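Local coordinates for type VI immunity protein Atu4351 (Agrobacterium fabrum, PDB 6ITW), which is a type VI secretion immunity protein (Tdi1) that probably protects the bacterium by neutralising the toxic effector with which it is paired, at residues A70-G75 with I199-G204; T207-T212 with T216-T221; A146-G151 with F155-K160. All coordinates share one frame; numbering follows the deposited sequence.

Contact 1 of 3, residues A70-G75 with I199-G204; sequences ALALGG and IAAQAG
Leu71, on the last turns of helix 66-73, meets Ala201 and Gln202 near the C-terminal end of helix 193-200, and the contact is almost wholly apolar. Its inner part is a methyl packing. Ala201 CB points toward the other helix and lies 3.9 Å from Leu71 CB, with Ala72 CB at 4.2 Å from the same Ala201 CB. Small side chains suit this place because the backbones come close, Ala72 CA and Ala201 CA being 5.0 Å apart. Ala72 also touches Phe206, which extends the apolar patch toward the chain that follows.

The outer part is a contact between a branched tip and an aliphatic stem. Both methyls of Leu71 lie against the CG methylene of Gln202, with Leu71 CD2 3.8 Å and CD1 3.9 Å from Gln202 CG, and the two side chains run obliquely across each other. In Leu71, CG stands opposite the carbonyl carbon (chi1 -65°), which sets the two end methyls beside that methylene.

Polar groups are met on their own side of the contact: Gln202 NE2 donates to Thr198 O of the preceding helix, and Ala203 N to Ala200 O at 3.0 Å, closing the type I turn 200-203. No hydrogen bond passes between the segments, so what holds them together here is van der Waals contact and the burial of alanine methyls, which depend on close fit more than on bond direction.

Contact 2 of 3, residues T207-T212 with T216-T221; sequences TLYDTT and TPAVRT
The Tyr209 ring lies against Ala218, whose CA sits over one ring face, 4.2 Å from the centroid in a CH-pi contact, while Ala218 CB reaches Tyr209 CE2. Thr216 O meets the ring edge in plane, 3.5 Å from Tyr209 CD2. Thr207, on the same face of the sheet, brings its CG2 to 3.9 Å from Ala218 CB; the small alanine can touch both ring and methyl.

On the other face Leu208 CD2 lies over one face of the Arg220 guanidinium, 3.8 Å from Arg220 NE. Arg220 extends to it, its far end held by Asp76 in a salt bridge and by Gln78. The two strands form an antiparallel beta hairpin ending the mixed sheet, with strand 207-209 also bonded to strand 113-116. Leu208 N gives to Arg220 O and Val219 N to Leu208 O, both at 2.9 Å; a beta bulge then shifts the register, and Asp210 N reaches Pro217 O at 3.2 Å.

At the bulge Val219 turns toward the partner strand and sets CG2 3.6 Å from Asp210 CB. Asp210 chi1 (-178°) carries the carboxylate away from its backbone N, beside the carbonyl carbon and the following residues, where OD1 accepts from Thr212 N at 2.7 Å, an Asx turn.

Contact 3 of 3, residues A146-G151 with F155-K160; sequences APDEKG and FNRLLK
Asp148 and Arg157 make the one direct link between the loop 146-151 and segment 155-160 of helix 155-162, a salt bridge in which Arg157 NH2 donates to Asp148 OD2 at 3.0 Å. The bond is nearly straight at the hydrogen (167°) and leaves Arg157 close to the guanidinium plane, yet it reaches OD2 from well above the carboxylate plane, the two flat groups being 79° apart. A water joins the pair a second way: it donates to Asp148 OD2 at 2.8 Å and accepts from Arg157 NH1 at a longer 3.3 Å. OD2 thus receives two donors, and both terminal nitrogens of Arg157 are used.

Further bonds are local: Arg157 NH2 also gives to Leu153 O, and Asp148 OD1 accepts from Lys152 N, so each charged group is tied to the short connection between the segments as well as to its partner. Gly151 N donates to Asp148 O at 3.0 Å, closing a type I turn; Gly151 suits its end, where phi is positive. An arginine suits the helix position because its long chain reaches the loop, and the bend at chi3 (-80°) turns the guanidinium toward Asp148.

The link lies near the surface, between the loop before helix 155-162 and the helix's first turn, where Phe155 has its backbone N hydrogen-bonded to Asp145 OD1. The helix packs inward through Phe155 and Leu158 on Tyr171 of strand 169-173, and Arg157 touches Val185 in a loop preceding strand 188-192.

How the contacts relate
Along the chain contact 3 comes inside the long loop that contact 1 closes, and contact 2 follows contact 1 directly. Contact 1 joins a helix of the GAD-like domain to the end of one in the Tdi1 C-terminal region, bringing together parts of the chain 124 residues apart. From there the chain passes from helix 193-200 to strand 207-209, so contact 2, centred about 17 Å from contact 1, adds the last hairpin to the mixed sheet. Contact 3 lies about 25 Å from the centre of either, a local link within the C-terminal region. Contact 1 thus packs the two regions together, and the chain beyond it continues the mixed sheet through strand 207-209 beside strand 113-116.

Contact 1 of 3, residues A70-G75 with I199-G204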
ATOM      1  N   ALA A  70       2.735   7.133  -9.967  1.00 38.90           N
ATOM      2  CA  ALA A  70       3.061   7.467 -11.351  1.00 38.82           C
ATOM      3  C   ALA A  70       4.176   6.582 -11.872  1.00 43.43           C
ATOM      4  O   ALA A  70       4.083   6.056 -12.985  1.00 47.66           O
ATOM      5  CB  ALA A  70       3.462   8.936 -11.473  1.00 31.84           C
ATOM      6  N   LEU A  71       5.225   6.376 -11.065  1.00 42.27           N
ATOM      7  CA  LEU A  71       6.352   5.555 -11.500  1.00 40.17           C
ATOM      8  C   LEU A  71       5.971   4.085 -11.589  1.00 43.32           C
ATOM      9  O   LEU A  71       6.334   3.403 -12.557  1.00 44.96           O
ATOM     10  CB  LEU A  71       7.541   5.745 -10.553  1.00 40.15           C
ATOM     11  CG  LEU A  71       8.129   7.165 -10.553  1.00 45.59           C
ATOM     12  CD1 LEU A  71       8.967   7.386  -9.328  1.00 46.85           C
ATOM     13  CD2 LEU A  71       8.961   7.461 -11.810  1.00 47.63           C
ATOM     14  N   ALA A  72       5.252   3.566 -10.589  1.00 40.33           N
ATOM     15  CA  ALA A  72       5.005   2.126 -10.570  1.00 39.33           C
ATOM     16  C   ALA A  72       4.008   1.726 -11.650  1.00 40.72           C
ATOM     17  O   ALA A  72       4.124   0.652 -12.248  1.00 40.59           O
ATOM     18  CB  ALA A  72       4.510   1.683  -9.191  1.00 34.22           C
ATOM     19  N   LEU A  73       3.020   2.574 -11.903  1.00 39.51           N
ATOM     20  CA  LEU A  73       1.938   2.260 -12.819  1.00 43.84           C
ATOM     21  C   LEU A  73       2.067   3.002 -14.142  1.00 44.65           C
ATOM     22  O   LEU A  73       1.145   2.951 -14.959  1.00 46.31           O
ATOM     23  CB  LEU A  73       0.595   2.578 -12.166  1.00 39.88           C
ATOM     24  CG  LEU A  73       0.270   1.843 -10.871  1.00 41.76           C
ATOM     25  CD1 LEU A  73      -1.174   2.147 -10.476  1.00 40.03           C
ATOM     26  CD2 LEU A  73       0.497   0.347 -11.009  1.00 37.75           C
ATOM     27  N   GLY A  74       3.188   3.687 -14.358  1.00 44.30           N
ATOM     28  CA  GLY A  74       3.454   4.426 -15.573  1.00 43.31           C
ATOM     29  C   GLY A  74       3.017   3.719 -16.834  1.00 47.12           C
ATOM     30  O   GLY A  74       3.522   2.643 -17.165  1.00 44.18           O
ATOM     31  N   GLY A  75       2.044   4.310 -17.521  1.00 50.32           N
ATOM     32  CA  GLY A  75       1.629   3.847 -18.824  1.00 49.68           C
ATOM     33  C   GLY A  75       0.688   2.668 -18.833  1.00 54.32           C
ATOM     34  O   GLY A  75       0.461   2.093 -19.904  1.00 56.33           O
ATOM     35  N   ILE A 199      13.148   5.017  -5.547  1.00 33.97           N
ATOM     36  CA  ILE A 199      14.169   4.185  -6.170  1.00 32.94           C
ATOM     37  C   ILE A 199      13.564   2.868  -6.632  1.00 38.07           C
ATOM     38  O   ILE A 199      13.731   2.453  -7.787  1.00 38.36           O
ATOM     39  CB  ILE A 199      15.331   3.946  -5.194  1.00 38.04           C
ATOM     40  CG1 ILE A 199      16.089   5.252  -4.948  1.00 37.11           C
ATOM     41  CG2 ILE A 199      16.251   2.811  -5.704  1.00 28.45           C
ATOM     42  CD1 ILE A 199      17.027   5.176  -3.775  1.00 38.12           C
ATOM     43  N   ALA A 200      12.863   2.190  -5.723  1.00 38.10           N
ATOM     44  CA  ALA A 200      12.328   0.868  -6.013  1.00 36.54           C
ATOM     45  C   ALA A 200      11.378   0.896  -7.203  1.00 37.05           C
ATOM     46  O   ALA A 200      11.432   0.019  -8.069  1.00 42.08           O
ATOM     47  CB  ALA A 200      11.629   0.330  -4.771  1.00 33.12           C
ATOM     48  N   ALA A 201      10.509   1.899  -7.279  1.00 33.38           N
ATOM     49  CA  ALA A 201       9.515   1.876  -8.344  1.00 39.60           C
ATOM     50  C   ALA A 201      10.119   2.144  -9.714  1.00 44.31           C
ATOM     51  O   ALA A 201       9.412   2.000 -10.719  1.00 44.60           O
ATOM     52  CB  ALA A 201       8.413   2.895  -8.066  1.00 38.11           C
ATOM     53  N   GLN A 202      11.391   2.543  -9.779  1.00 41.11           N
ATOM     54  CA  GLN A 202      12.077   2.723 -11.049  1.00 44.02           C
ATOM     55  C   GLN A 202      13.093   1.625 -11.322  1.00 43.64           C
ATOM     56  O   GLN A 202      13.732   1.642 -12.373  1.00 50.15           O
ATOM     57  CB  GLN A 202      12.783   4.080 -11.093  1.00 37.23           C
ATOM     58  CG  GLN A 202      11.901   5.268 -10.883  1.00 39.91           C
ATOM     59  CD  GLN A 202      12.677   6.554 -11.073  1.00 46.66           C
ATOM     60  OE1 GLN A 202      12.818   7.035 -12.191  1.00 51.32           O
ATOM     61  NE2 GLN A 202      13.205   7.105  -9.982  1.00 41.10           N
ATOM     62  N   ALA A 203      13.266   0.683 -10.409  1.00 37.90           N
ATOM     63  CA  ALA A 203      14.315  -0.332 -10.535  1.00 45.28           C
ATOM     64  C   ALA A 203      13.742  -1.629 -11.105  1.00 51.27           C
ATOM     65  O   ALA A 203      13.805  -2.692 -10.485  1.00 62.30           O
ATOM     66  CB  ALA A 203      14.977  -0.572  -9.173  1.00 38.70           C
ATOM     67  N   GLY A 204      13.156  -1.538 -12.294  1.00 44.25           N
ATOM     68  CA  GLY A 204      12.535  -2.688 -12.912  1.00 46.05           C
ATOM     69  C   GLY A 204      11.017  -2.623 -12.985  1.00 44.92           C
ATOM     70  O   GLY A 204      10.378  -1.754 -12.379  1.00 40.35           O
TER

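Contact 2 of 3, residues T207-T212 with T216-T221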
ATOM      1  N   THR A 207       4.785  -6.796 -11.979  1.00 40.73           N
ATOM      2  CA  THR A 207       3.915  -7.818 -12.536  1.00 39.87           C
ATOM      3  C   THR A 207       2.561  -7.790 -11.846  1.00 39.94           C
ATOM      4  O   THR A 207       2.486  -7.835 -10.612  1.00 36.92           O
ATOM      5  CB  THR A 207       4.543  -9.203 -12.417  1.00 41.79           C
ATOM      6  OG1 THR A 207       5.690  -9.261 -13.274  1.00 41.22           O
ATOM      7  CG2 THR A 207       3.541 -10.270 -12.849  1.00 40.98           C
ATOM      8  N   LEU A 208       1.503  -7.713 -12.655  1.00 41.12           N
ATOM      9  CA  LEU A 208       0.132  -7.750 -12.166  1.00 37.68           C
ATOM     10  C   LEU A 208      -0.303  -9.189 -11.973  1.00 41.85           C
ATOM     11  O   LEU A 208      -0.114 -10.028 -12.862  1.00 43.25           O
ATOM     12  CB  LEU A 208      -0.801  -7.052 -13.152  1.00 43.35           C
ATOM     13  CG  LEU A 208      -2.314  -7.192 -12.975  1.00 42.02           C
ATOM     14  CD1 LEU A 208      -2.779  -6.447 -11.733  1.00 41.19           C
ATOM     15  CD2 LEU A 208      -3.012  -6.649 -14.218  1.00 44.83           C
ATOM     16  N   TYR A 209      -0.885  -9.478 -10.817  1.00 42.64           N
ATOM     17  CA  TYR A 209      -1.343 -10.822 -10.495  1.00 42.56           C
ATOM     18  C   TYR A 209      -2.845 -10.838 -10.265  1.00 46.51           C
ATOM     19  O   TYR A 209      -3.433  -9.866  -9.774  1.00 46.47           O
ATOM     20  CB  TYR A 209      -0.659 -11.371  -9.248  1.00 46.22           C
ATOM     21  CG  TYR A 209       0.743 -11.833  -9.477  1.00 41.99           C
ATOM     22  CD1 TYR A 209       1.797 -10.924  -9.546  1.00 38.73           C
ATOM     23  CD2 TYR A 209       1.026 -13.183  -9.606  1.00 47.16           C
ATOM     24  CE1 TYR A 209       3.097 -11.360  -9.746  1.00 43.28           C
ATOM     25  CE2 TYR A 209       2.326 -13.629  -9.806  1.00 45.84           C
ATOM     26  CZ  TYR A 209       3.356 -12.715  -9.879  1.00 43.16           C
ATOM     27  OH  TYR A 209       4.641 -13.159 -10.085  1.00 43.83           O
ATOM     28  N   ASP A 210      -3.445 -11.973 -10.584  1.00 52.66           N
ATOM     29  CA  ASP A 210      -4.877 -12.198 -10.420  1.00 54.43           C
ATOM     30  C   ASP A 210      -5.061 -13.029  -9.151  1.00 56.64           C
ATOM     31  O   ASP A 210      -4.841 -14.241  -9.155  1.00 60.58           O
ATOM     32  CB  ASP A 210      -5.430 -12.888 -11.664  1.00 56.91           C
ATOM     33  CG  ASP A 210      -6.931 -13.130 -11.605  1.00 64.16           C
ATOM     34  OD1 ASP A 210      -7.489 -13.240 -10.494  1.00 60.48           O
ATOM     35  OD2 ASP A 210      -7.551 -13.227 -12.692  1.00 60.48           O
ATOM     36  N   THR A 211      -5.462 -12.377  -8.057  1.00 59.89           N
ATOM     37  CA  THR A 211      -5.742 -13.073  -6.805  1.00 64.64           C
ATOM     38  C   THR A 211      -7.206 -13.500  -6.684  1.00 66.52           C
ATOM     39  O   THR A 211      -7.661 -13.813  -5.575  1.00 69.49           O
ATOM     40  CB  THR A 211      -5.333 -12.210  -5.604  1.00 59.92           C
ATOM     41  OG1 THR A 211      -5.960 -10.923  -5.687  1.00 57.73           O
ATOM     42  CG2 THR A 211      -3.831 -12.024  -5.586  1.00 49.50           C
ATOM     43  N   THR A 212      -7.941 -13.514  -7.804  1.00 65.92           N
ATOM     44  CA  THR A 212      -9.320 -13.997  -7.853  1.00 71.77           C
ATOM     45  C   THR A 212      -9.371 -15.513  -7.962  1.00 75.07           C
ATOM     46  O   THR A 212     -10.177 -16.160  -7.288  1.00 80.25           O
ATOM     47  CB  THR A 212     -10.057 -13.357  -9.039  1.00 69.51           C
ATOM     48  OG1 THR A 212     -10.641 -12.112  -8.638  1.00 69.21           O
ATOM     49  CG2 THR A 212     -11.115 -14.295  -9.628  1.00 71.84           C
ATOM     50  N   THR A 216      -3.600 -17.930  -8.563  1.00 78.99           N
ATOM     51  CA  THR A 216      -2.894 -16.661  -8.415  1.00 75.84           C
ATOM     52  C   THR A 216      -1.893 -16.421  -9.549  1.00 71.92           C
ATOM     53  O   THR A 216      -0.709 -16.171  -9.304  1.00 63.87           O
ATOM     54  CB  THR A 216      -2.200 -16.577  -7.058  1.00 76.45           C
ATOM     55  OG1 THR A 216      -3.077 -17.091  -6.051  1.00 77.78           O
ATOM     56  CG2 THR A 216      -1.864 -15.130  -6.710  1.00 67.12           C
ATOM     57  N   PRO A 217      -2.344 -16.469 -10.802  1.00 70.59           N
ATOM     58  CA  PRO A 217      -1.401 -16.468 -11.924  1.00 68.67           C
ATOM     59  C   PRO A 217      -0.933 -15.068 -12.288  1.00 61.66           C
ATOM     60  O   PRO A 217      -1.645 -14.071 -12.122  1.00 57.14           O
ATOM     61  CB  PRO A 217      -2.226 -17.080 -13.059  1.00 68.00           C
ATOM     62  CG  PRO A 217      -3.628 -16.567 -12.775  1.00 66.11           C
ATOM     63  CD  PRO A 217      -3.747 -16.498 -11.263  1.00 65.47           C
ATOM     64  N   ALA A 218       0.292 -15.008 -12.797  1.00 52.15           N
ATOM     65  CA  ALA A 218       0.800 -13.763 -13.347  1.00 51.60           C
ATOM     66  C   ALA A 218       0.057 -13.451 -14.639  1.00 51.22           C
ATOM     67  O   ALA A 218      -0.097 -14.319 -15.501  1.00 55.42           O
ATOM     68  CB  ALA A 218       2.309 -13.864 -13.586  1.00 44.19           C
ATOM     69  N   VAL A 219      -0.415 -12.219 -14.768  1.00 48.57           N
ATOM     70  CA  VAL A 219      -1.265 -11.818 -15.879  1.00 45.21           C
ATOM     71  C   VAL A 219      -0.487 -11.032 -16.924  1.00 49.83           C
ATOM     72  O   VAL A 219      -0.579 -11.324 -18.114  1.00 54.50           O
ATOM     73  CB  VAL A 219      -2.479 -11.013 -15.358  1.00 48.05           C
ATOM     74  CG1 VAL A 219      -3.319 -10.481 -16.513  1.00 45.31           C
ATOM     75  CG2 VAL A 219      -3.328 -11.871 -14.429  1.00 45.41           C
ATOM     76  N   ARG A 220       0.280 -10.025 -16.509  1.00 49.22           N
ATOM     77  CA  ARG A 220       1.053  -9.219 -17.455  1.00 45.34           C
ATOM     78  C   ARG A 220       1.996  -8.308 -16.679  1.00 45.02           C
ATOM     79  O   ARG A 220       2.001  -8.279 -15.444  1.00 45.74           O
ATOM     80  CB  ARG A 220       0.152  -8.378 -18.366  1.00 50.62           C
ATOM     81  CG  ARG A 220      -0.773  -7.421 -17.620  1.00 49.03           C
ATOM     82  CD  ARG A 220      -1.570  -6.537 -18.565  1.00 46.48           C
ATOM     83  NE  ARG A 220      -2.607  -5.764 -17.867  1.00 52.74           N
ATOM     84  CZ  ARG A 220      -2.460  -4.508 -17.441  1.00 51.72           C
ATOM     85  NH1 ARG A 220      -1.312  -3.861 -17.623  1.00 43.33           N
ATOM     86  NH2 ARG A 220      -3.464  -3.895 -16.825  1.00 51.80           N
ATOM     87  N   THR A 221       2.799  -7.565 -17.430  1.00 43.14           N
ATOM     88  CA  THR A 221       3.671  -6.533 -16.895  1.00 45.55           C
ATOM     89  C   THR A 221       2.953  -5.190 -16.878  1.00 52.12           C
ATOM     90  O   THR A 221       2.332  -4.806 -17.873  1.00 53.56           O
ATOM     91  CB  THR A 221       4.931  -6.437 -17.739  1.00 47.40           C
ATOM     92  OG1 THR A 221       5.661  -7.655 -17.587  1.00 48.35           O
ATOM     93  CG2 THR A 221       5.787  -5.275 -17.271  1.00 47.34           C
TER

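Contact 3 of 3, residues A146-G151 with F155-K160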
ATOM      1  N   ALA A 146       6.181  -9.538   5.947  1.00 38.23           N
ATOM      2  CA  ALA A 146       7.064  -9.854   4.833  1.00 38.79           C
ATOM      3  C   ALA A 146       7.983 -10.981   5.272  1.00 35.86           C
ATOM      4  O   ALA A 146       8.751 -10.816   6.231  1.00 34.78           O
ATOM      5  CB  ALA A 146       7.869  -8.624   4.387  1.00 36.25           C
ATOM      6  N   PRO A 147       7.906 -12.143   4.627  1.00 36.78           N
ATOM      7  CA  PRO A 147       8.773 -13.265   5.012  1.00 39.33           C
ATOM      8  C   PRO A 147      10.209 -13.040   4.562  1.00 38.92           C
ATOM      9  O   PRO A 147      10.474 -12.424   3.525  1.00 36.77           O
ATOM     10  CB  PRO A 147       8.149 -14.457   4.280  1.00 36.96           C
ATOM     11  CG  PRO A 147       7.488 -13.827   3.058  1.00 37.36           C
ATOM     12  CD  PRO A 147       6.978 -12.489   3.535  1.00 34.46           C
ATOM     13  N   ASP A 148      11.147 -13.540   5.364  1.00 37.05           N
ATOM     14  CA  ASP A 148      12.545 -13.578   4.942  1.00 35.43           C
ATOM     15  C   ASP A 148      12.775 -14.773   3.995  1.00 40.12           C
ATOM     16  O   ASP A 148      11.838 -15.462   3.564  1.00 34.91           O
ATOM     17  CB  ASP A 148      13.459 -13.620   6.163  1.00 33.34           C
ATOM     18  CG  ASP A 148      13.258 -14.877   7.019  1.00 38.16           C
ATOM     19  OD1 ASP A 148      12.625 -15.882   6.586  1.00 39.17           O
ATOM     20  OD2 ASP A 148      13.735 -14.849   8.160  1.00 40.79           O
ATOM     21  N   GLU A 149      14.047 -15.040   3.677  1.00 37.70           N
ATOM     22  CA  GLU A 149      14.388 -16.110   2.741  1.00 42.09           C
ATOM     23  C   GLU A 149      14.002 -17.483   3.264  1.00 42.96           C
ATOM     24  O   GLU A 149      13.728 -18.383   2.463  1.00 40.74           O
ATOM     25  CB  GLU A 149      15.875 -16.092   2.434  1.00 40.60           C
ATOM     26  CG  GLU A 149      16.248 -14.935   1.570  1.00 52.06           C
ATOM     27  CD  GLU A 149      17.692 -14.971   1.155  1.00 53.21           C
ATOM     28  OE1 GLU A 149      18.446 -15.848   1.654  1.00 54.64           O
ATOM     29  OE2 GLU A 149      18.061 -14.108   0.327  1.00 52.18           O
ATOM     30  N   LYS A 150      13.972 -17.668   4.584  1.00 39.32           N
ATOM     31  CA  LYS A 150      13.527 -18.922   5.179  1.00 40.62           C
ATOM     32  C   LYS A 150      12.015 -18.963   5.428  1.00 40.65           C
ATOM     33  O   LYS A 150      11.542 -19.816   6.185  1.00 39.48           O
ATOM     34  CB  LYS A 150      14.288 -19.187   6.480  1.00 39.28           C
ATOM     35  CG  LYS A 150      15.828 -19.181   6.326  1.00 44.85           C
ATOM     36  CD  LYS A 150      16.528 -19.463   7.655  1.00 54.56           C
ATOM     37  CE  LYS A 150      18.039 -19.627   7.475  1.00 70.46           C
ATOM     38  NZ  LYS A 150      18.730 -19.990   8.757  1.00 75.60           N
ATOM     39  N   GLY A 151      11.246 -18.077   4.800  1.00 39.85           N
ATOM     40  CA  GLY A 151       9.799 -18.092   4.947  1.00 37.50           C
ATOM     41  C   GLY A 151       9.264 -17.519   6.250  1.00 39.98           C
ATOM     42  O   GLY A 151       8.044 -17.528   6.463  1.00 44.59           O
ATOM     43  N   PHE A 155       8.361  -8.747  10.647  1.00 36.42           N
ATOM     44  CA  PHE A 155       7.969  -7.498  11.313  1.00 41.28           C
ATOM     45  C   PHE A 155       8.371  -7.472  12.791  1.00 39.51           C
ATOM     46  O   PHE A 155       9.021  -6.522  13.244  1.00 39.55           O
ATOM     47  CB  PHE A 155       6.471  -7.221  11.193  1.00 37.81           C
ATOM     48  CG  PHE A 155       6.061  -5.942  11.898  1.00 40.86           C
ATOM     49  CD1 PHE A 155       6.355  -4.702  11.336  1.00 36.61           C
ATOM     50  CD2 PHE A 155       5.437  -5.976  13.142  1.00 37.71           C
ATOM     51  CE1 PHE A 155       6.004  -3.515  11.984  1.00 36.49           C
ATOM     52  CE2 PHE A 155       5.086  -4.790  13.795  1.00 35.31           C
ATOM     53  CZ  PHE A 155       5.364  -3.563  13.216  1.00 34.71           C
ATOM     54  N   ASN A 156       7.987  -8.496  13.564  1.00 37.43           N
ATOM     55  CA  ASN A 156       8.226  -8.460  15.012  1.00 41.69           C
ATOM     56  C   ASN A 156       9.705  -8.310  15.342  1.00 41.90           C
ATOM     57  O   ASN A 156      10.084  -7.480  16.180  1.00 44.46           O
ATOM     58  CB  ASN A 156       7.658  -9.710  15.671  1.00 40.96           C
ATOM     59  CG  ASN A 156       6.147  -9.706  15.685  1.00 40.27           C
ATOM     60  OD1 ASN A 156       5.518  -8.669  15.474  1.00 41.26           O
ATOM     61  ND2 ASN A 156       5.555 -10.866  15.910  1.00 38.22           N
ATOM     62  N   ARG A 157      10.566  -9.081  14.675  1.00 42.45           N
ATOM     63  CA  ARG A 157      11.997  -8.929  14.918  1.00 42.27           C
ATOM     64  C   ARG A 157      12.483  -7.543  14.507  1.00 42.07           C
ATOM     65  O   ARG A 157      13.341  -6.954  15.179  1.00 44.21           O
ATOM     66  CB  ARG A 157      12.776 -10.021  14.186  1.00 41.88           C
ATOM     67  CG  ARG A 157      12.551 -11.430  14.741  1.00 47.50           C
ATOM     68  CD  ARG A 157      13.317 -12.475  13.921  1.00 47.65           C
ATOM     69  NE  ARG A 157      12.596 -12.805  12.698  1.00 50.64           N
ATOM     70  CZ  ARG A 157      13.168 -13.223  11.572  1.00 47.57           C
ATOM     71  NH1 ARG A 157      14.486 -13.357  11.494  1.00 43.60           N
ATOM     72  NH2 ARG A 157      12.419 -13.486  10.512  1.00 40.24           N
ATOM     73  N   LEU A 158      11.944  -6.992  13.412  1.00 43.20           N
ATOM     74  CA  LEU A 158      12.405  -5.674  12.988  1.00 43.22           C
ATOM     75  C   LEU A 158      11.925  -4.590  13.950  1.00 41.07           C
ATOM     76  O   LEU A 158      12.680  -3.666  14.278  1.00 40.08           O
ATOM     77  CB  LEU A 158      11.950  -5.390  11.560  1.00 40.71           C
ATOM     78  CG  LEU A 158      12.602  -6.237  10.462  1.00 42.02           C
ATOM     79  CD1 LEU A 158      12.050  -5.784   9.131  1.00 35.02           C
ATOM     80  CD2 LEU A 158      14.164  -6.176  10.476  1.00 33.68           C
ATOM     81  N   LEU A 159      10.682  -4.691  14.421  1.00 38.21           N
ATOM     82  CA  LEU A 159      10.205  -3.790  15.467  1.00 42.90           C
ATOM     83  C   LEU A 159      11.164  -3.775  16.656  1.00 44.51           C
ATOM     84  O   LEU A 159      11.702  -2.723  17.023  1.00 41.60           O
ATOM     85  CB  LEU A 159       8.801  -4.203  15.906  1.00 41.32           C
ATOM     86  CG  LEU A 159       8.197  -3.346  17.025  1.00 42.86           C
ATOM     87  CD1 LEU A 159       8.195  -1.855  16.663  1.00 41.25           C
ATOM     88  CD2 LEU A 159       6.795  -3.841  17.343  1.00 31.36           C
ATOM     89  N   LYS A 160      11.446  -4.956  17.219  1.00 48.40           N
ATOM     90  CA  LYS A 160      12.342  -5.055  18.372  1.00 45.97           C
ATOM     91  C   LYS A 160      13.749  -4.547  18.064  1.00 48.14           C
ATOM     92  O   LYS A 160      14.302  -3.743  18.819  1.00 49.05           O
ATOM     93  CB  LYS A 160      12.399  -6.495  18.870  1.00 53.26           C
ATOM     94  CG  LYS A 160      13.563  -6.753  19.824  1.00 57.84           C
ATOM     95  CD  LYS A 160      13.530  -8.161  20.371  1.00 62.58           C
ATOM     96  CE  LYS A 160      14.838  -8.521  21.058  1.00 70.04           C
ATOM     97  NZ  LYS A 160      14.824  -9.963  21.458  1.00 83.05           N
TER
HETATM   98  O   HOH W   1      15.857 -13.047   8.511  1.00 38.05           O